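Side-chain contacts in transcobalamin-1 (Homo sapiens, PDB 4KKI), which carries vitamin B12, binding it with femtomolar affinity and shielding it from stomach acid: residues I130-M133 / E134-G138; V357-S360 / V361-A365. All coordinates share one frame; numbering follows the deposited sequence.

Interaction 1 (I130-M133 / E134-G138); sequences IENM and EAHNG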
loop_
_atom_site.group_PDB
_atom_site.type_symbol
_atom_site.label_atom_id
_atom_site.label_comp_id
_atom_site.label_asym_id
_atom_site.label_seq_id
_atom_site.Cartn_x
_atom_site.Cartn_y
_atom_site.Cartn_z
ATOM N N ILE A 130 -1.164 4.665 -18.774
ATOM C CA ILE A 130 -0.185 5.354 -19.607
ATOM C C ILE A 130 -0.847 6.415 -20.481
ATOM O O ILE A 130 -0.373 7.550 -20.567
ATOM C CB ILE A 130 0.575 4.365 -20.515
ATOM C CG1 ILE A 130 1.293 3.307 -19.675
ATOM C CG2 ILE A 130 1.565 5.103 -21.403
ATOM C CD1 ILE A 130 2.359 3.872 -18.763
ATOM N N GLU A 131 -1.949 6.042 -21.122
ATOM C CA GLU A 131 -2.649 6.949 -22.024
ATOM C C GLU A 131 -3.310 8.092 -21.263
ATOM O O GLU A 131 -3.585 9.149 -21.829
ATOM C CB GLU A 131 -3.676 6.185 -22.864
ATOM C CG GLU A 131 -3.044 5.193 -23.832
ATOM C CD GLU A 131 -4.057 4.263 -24.468
ATOM O OE1 GLU A 131 -5.265 4.414 -24.192
ATOM O OE2 GLU A 131 -3.641 3.376 -25.245
ATOM N N ASN A 132 -3.558 7.883 -19.975
ATOM C CA ASN A 132 -4.096 8.950 -19.146
ATOM C C ASN A 132 -3.019 9.971 -18.797
ATOM O O ASN A 132 -3.300 11.163 -18.673
ATOM C CB ASN A 132 -4.738 8.394 -17.876
ATOM C CG ASN A 132 -5.481 9.456 -17.093
ATOM O OD1 ASN A 132 -6.644 9.745 -17.368
ATOM N ND2 ASN A 132 -4.808 10.049 -16.117
ATOM N N MET A 133 -1.785 9.499 -18.645
ATOM C CA MET A 133 -0.661 10.383 -18.359
ATOM C C MET A 133 -0.334 11.248 -19.570
ATOM O O MET A 133 0.049 12.409 -19.431
ATOM C CB MET A 133 0.572 9.577 -17.948
ATOM C CG MET A 133 0.426 8.852 -16.623
ATOM S SD MET A 133 1.909 7.942 -16.161
ATOM C CE MET A 133 3.134 9.248 -16.204
ATOM N N GLU A 134 -0.483 10.673 -20.759
ATOM C CA GLU A 134 -0.249 11.408 -21.992
ATOM C C GLU A 134 -1.328 12.467 -22.175
ATOM O O GLU A 134 -1.060 13.564 -22.665
ATOM C CB GLU A 134 -0.240 10.453 -23.184
ATOM C CG GLU A 134 0.822 9.369 -23.090
ATOM C CD GLU A 134 0.664 8.291 -24.145
ATOM O OE1 GLU A 134 -0.362 8.295 -24.858
ATOM O OE2 GLU A 134 1.567 7.435 -24.261
ATOM N N ALA A 135 -2.549 12.137 -21.767
ATOM C CA ALA A 135 -3.672 13.049 -21.937
ATOM C C ALA A 135 -3.753 14.092 -20.822
ATOM O O ALA A 135 -4.197 15.214 -21.048
ATOM C CB ALA A 135 -4.976 12.266 -22.037
ATOM N N HIS A 136 -3.314 13.715 -19.625
ATOM C CA HIS A 136 -3.482 14.559 -18.442
ATOM C C HIS A 136 -2.190 14.977 -17.741
ATOM O O HIS A 136 -2.070 14.841 -16.520
ATOM C CB HIS A 136 -4.410 13.886 -17.429
ATOM C CG HIS A 136 -5.863 13.997 -17.771
ATOM N ND1 HIS A 136 -6.500 13.114 -18.618
ATOM C CD2 HIS A 136 -6.804 14.884 -17.373
ATOM C CE1 HIS A 136 -7.772 13.456 -18.725
ATOM N NE2 HIS A 136 -7.984 14.524 -17.983
ATOM N N ASN A 137 -1.231 15.477 -18.515
ATOM C CA ASN A 137 -0.050 16.137 -17.953
ATOM C C ASN A 137 0.803 15.247 -17.040
ATOM O O ASN A 137 1.495 15.738 -16.147
ATOM C CB ASN A 137 -0.472 17.426 -17.226
ATOM C CG ASN A 137 0.665 18.424 -17.077
ATOM O OD1 ASN A 137 1.563 18.499 -17.916
ATOM N ND2 ASN A 137 0.625 19.200 -15.999
ATOM N N GLY A 138 0.747 13.939 -17.272
ATOM C CA GLY A 138 1.583 12.996 -16.554
ATOM C C GLY A 138 0.921 12.327 -15.363
ATOM O O GLY A 138 1.556 11.545 -14.662
#

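Interaction 2 (V357-S360 / V361-A365); sequences VFLS and VMEKA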
loop_
_atom_site.group_PDB
_atom_site.type_symbol
_atom_site.label_atom_id
_atom_site.label_comp_id
_atom_site.label_asym_id
_atom_site.label_seq_id
_atom_site.Cartn_x
_atom_site.Cartn_y
_atom_site.Cartn_z
ATOM N N VAL A 357 -12.336 8.550 17.722
ATOM C CA VAL A 357 -11.440 8.689 16.585
ATOM C C VAL A 357 -11.636 10.023 15.876
ATOM O O VAL A 357 -12.593 10.749 16.149
ATOM C CB VAL A 357 -11.597 7.530 15.576
ATOM C CG1 VAL A 357 -11.204 6.211 16.225
ATOM C CG2 VAL A 357 -13.021 7.470 15.038
ATOM N N PHE A 358 -10.711 10.333 14.973
ATOM C CA PHE A 358 -10.738 11.564 14.195
ATOM C C PHE A 358 -12.078 11.739 13.472
ATOM O O PHE A 358 -12.578 12.856 13.343
ATOM C CB PHE A 358 -9.581 11.546 13.189
ATOM C CG PHE A 358 -9.297 12.877 12.545
ATOM C CD1 PHE A 358 -10.094 13.353 11.517
ATOM C CD2 PHE A 358 -8.206 13.634 12.943
ATOM C CE1 PHE A 358 -9.825 14.568 10.916
ATOM C CE2 PHE A 358 -7.932 14.851 12.342
ATOM C CZ PHE A 358 -8.742 15.316 11.326
ATOM N N LEU A 359 -12.653 10.633 13.009
ATOM C CA LEU A 359 -13.929 10.669 12.296
ATOM C C LEU A 359 -15.075 11.134 13.195
ATOM O O LEU A 359 -15.978 11.841 12.747
ATOM C CB LEU A 359 -14.255 9.297 11.705
ATOM C CG LEU A 359 -15.518 9.194 10.847
ATOM C CD1 LEU A 359 -15.423 10.116 9.644
ATOM C CD2 LEU A 359 -15.751 7.755 10.406
ATOM N N SER A 360 -15.035 10.729 14.460
ATOM C CA SER A 360 -16.063 11.118 15.418
ATOM C C SER A 360 -16.076 12.634 15.602
ATOM O O SER A 360 -17.138 13.243 15.742
ATOM C CB SER A 360 -15.842 10.416 16.761
ATOM O OG SER A 360 -15.891 9.007 16.611
ATOM N N VAL A 361 -14.890 13.233 15.595
ATOM C CA VAL A 361 -14.752 14.681 15.683
ATOM C C VAL A 361 -15.439 15.350 14.500
ATOM O O VAL A 361 -16.197 16.309 14.669
ATOM C CB VAL A 361 -13.266 15.099 15.723
ATOM C CG1 VAL A 361 -13.122 16.603 15.538
ATOM C CG2 VAL A 361 -12.624 14.648 17.027
ATOM N N MET A 362 -15.179 14.828 13.306
ATOM C CA MET A 362 -15.767 15.362 12.081
ATOM C C MET A 362 -17.290 15.290 12.117
ATOM O O MET A 362 -17.973 16.225 11.703
ATOM C CB MET A 362 -15.237 14.607 10.859
ATOM C CG MET A 362 -13.732 14.717 10.663
ATOM S SD MET A 362 -13.156 13.875 9.175
ATOM C CE MET A 362 -14.093 14.742 7.916
ATOM N N GLU A 363 -17.812 14.176 12.621
ATOM C CA GLU A 363 -19.253 13.958 12.679
ATOM C C GLU A 363 -19.946 14.889 13.672
ATOM O O GLU A 363 -21.070 15.333 13.434
ATOM C CB GLU A 363 -19.561 12.495 13.004
ATOM C CG GLU A 363 -19.173 11.533 11.891
ATOM C CD GLU A 363 -19.444 10.085 12.246
ATOM O OE1 GLU A 363 -19.630 9.792 13.445
ATOM O OE2 GLU A 363 -19.473 9.241 11.325
ATOM N N LYS A 364 -19.279 15.181 14.785
ATOM C CA LYS A 364 -19.814 16.125 15.759
ATOM C C LYS A 364 -19.866 17.530 15.176
ATOM O O LYS A 364 -20.840 18.257 15.373
ATOM C CB LYS A 364 -18.987 16.119 17.048
ATOM C CG LYS A 364 -19.548 15.221 18.137
ATOM C CD LYS A 364 -20.973 15.621 18.499
ATOM C CE LYS A 364 -21.034 17.046 19.035
ATOM N NZ LYS A 364 -22.435 17.500 19.259
ATOM N N ALA A 365 -18.816 17.905 14.454
ATOM C CA ALA A 365 -18.760 19.211 13.816
ATOM C C ALA A 365 -19.827 19.326 12.730
ATOM O O ALA A 365 -20.407 20.395 12.530
ATOM C CB ALA A 365 -17.375 19.464 13.240
#

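Interaction 1 (I130-M133 / E134-G138)
Met133 O draws the chain back at the end of helix 118-135: Gly138 N reaches it at 2.7 Å, in the carbonyl plane and on a lone pair, one bond beyond the regular helical pairs that run from Ile130 O to Glu134 N, from Glu131 O to Ala135 N and from Asn132 O to His136 N. Met133 lays CG and its methyl against Gly138. Its CG lies 3.5 Å from Gly138 O, and the bend at chi3 (56°) folds the methyl back so that CE comes within 3.2 Å of Gly138 O. Gly138 O accepts a hydrogen bond from Asn176 ND2, while the thioether packs on Pro140, on His169 and near cobalamin-binding Tyr144. With an alanine here the thioether is gone, which would probably open a gap between Gly138, Pro140 and His169. This is a helix C-terminus closed by a 6→1 bond (Gly138 N to Met133 O), with Asn137 in the left-handed region. At Gly138 the backbone angles would press any CB against the preceding carbonyl oxygen. Asn132 and His136 meet one turn apart on another side: the amide and imidazole planes are only 12° apart, yet OD1 stands obliquely to the ring, 3.6 Å from ND1. Asn132 O sits at the ring edge and in its plane, 3.2 Å from His136 CB. Both side chains touch Asn397 of the C-terminal beta domain, and Asn132 ND2 makes a weak bond to Thr139 O. Along the exposed flank, Glu134 runs back over the preceding turn, its CG 3.3 Å from Ile130 O and its OE2 3.7 Å from Ile130 CG2.

Interaction 2 (V357-S360 / V361-A365)
Leu359, Ser360 and Val361 carry most of this contact in the first turns of helix 358-368, each meeting a residue three or four places away. With chi1 at -176°, Leu359 swings its branch point CG away from the backbone N and brings it 4.0 Å from Glu363 OE2. The Glu363 chain, extended beyond CG, in turn lays its CG 3.3 Å from Leu359 O, the acceptor for Glu363 N. Ser360 contributes mainly its backbone: its O receives Lys364 N at 3.0 Å, with Lys364 CB and CG beside it. Val361 sets CB 3.3 Å from Phe358 O and turns CG2 towards Val357 O at the N-cap, while its side chain packs on Val336 and Leu426 of the beta domain's sheet. Next to it, Met362 bends at chi3 and puts SD at the edge of the Phe358 ring, in its plane and 3.8 Å from CE1, a Met-aromatic contact. Phe358 also touches Leu411, which binds cobalamin. The chemistry implies two separate jobs: backbone bonds hold the turn, and the side chains add dispersion, where even Glu363 OE2 lies against the CG and CD2 carbons of Leu359.

Each contact sits at a helix end: interaction 1 at the C-terminus of helix 118-135 in the alpha domain, interaction 2 at the start of helix 358-368 in the beta domain. They share no element, and their nearest atoms are about 26 Å apart. Both are partly buried. In interaction 1 the buried side chains are mixed: Asn132 lies against loops, Met133 between a loop and helix 163-169, and Ile130 on that helix, while the polar backbone does the turning. In interaction 2 an aromatic, a valine and a methionine face strands, and the charged residues lie outside. Each comes close to cobalamin-binding residues, from a different domain.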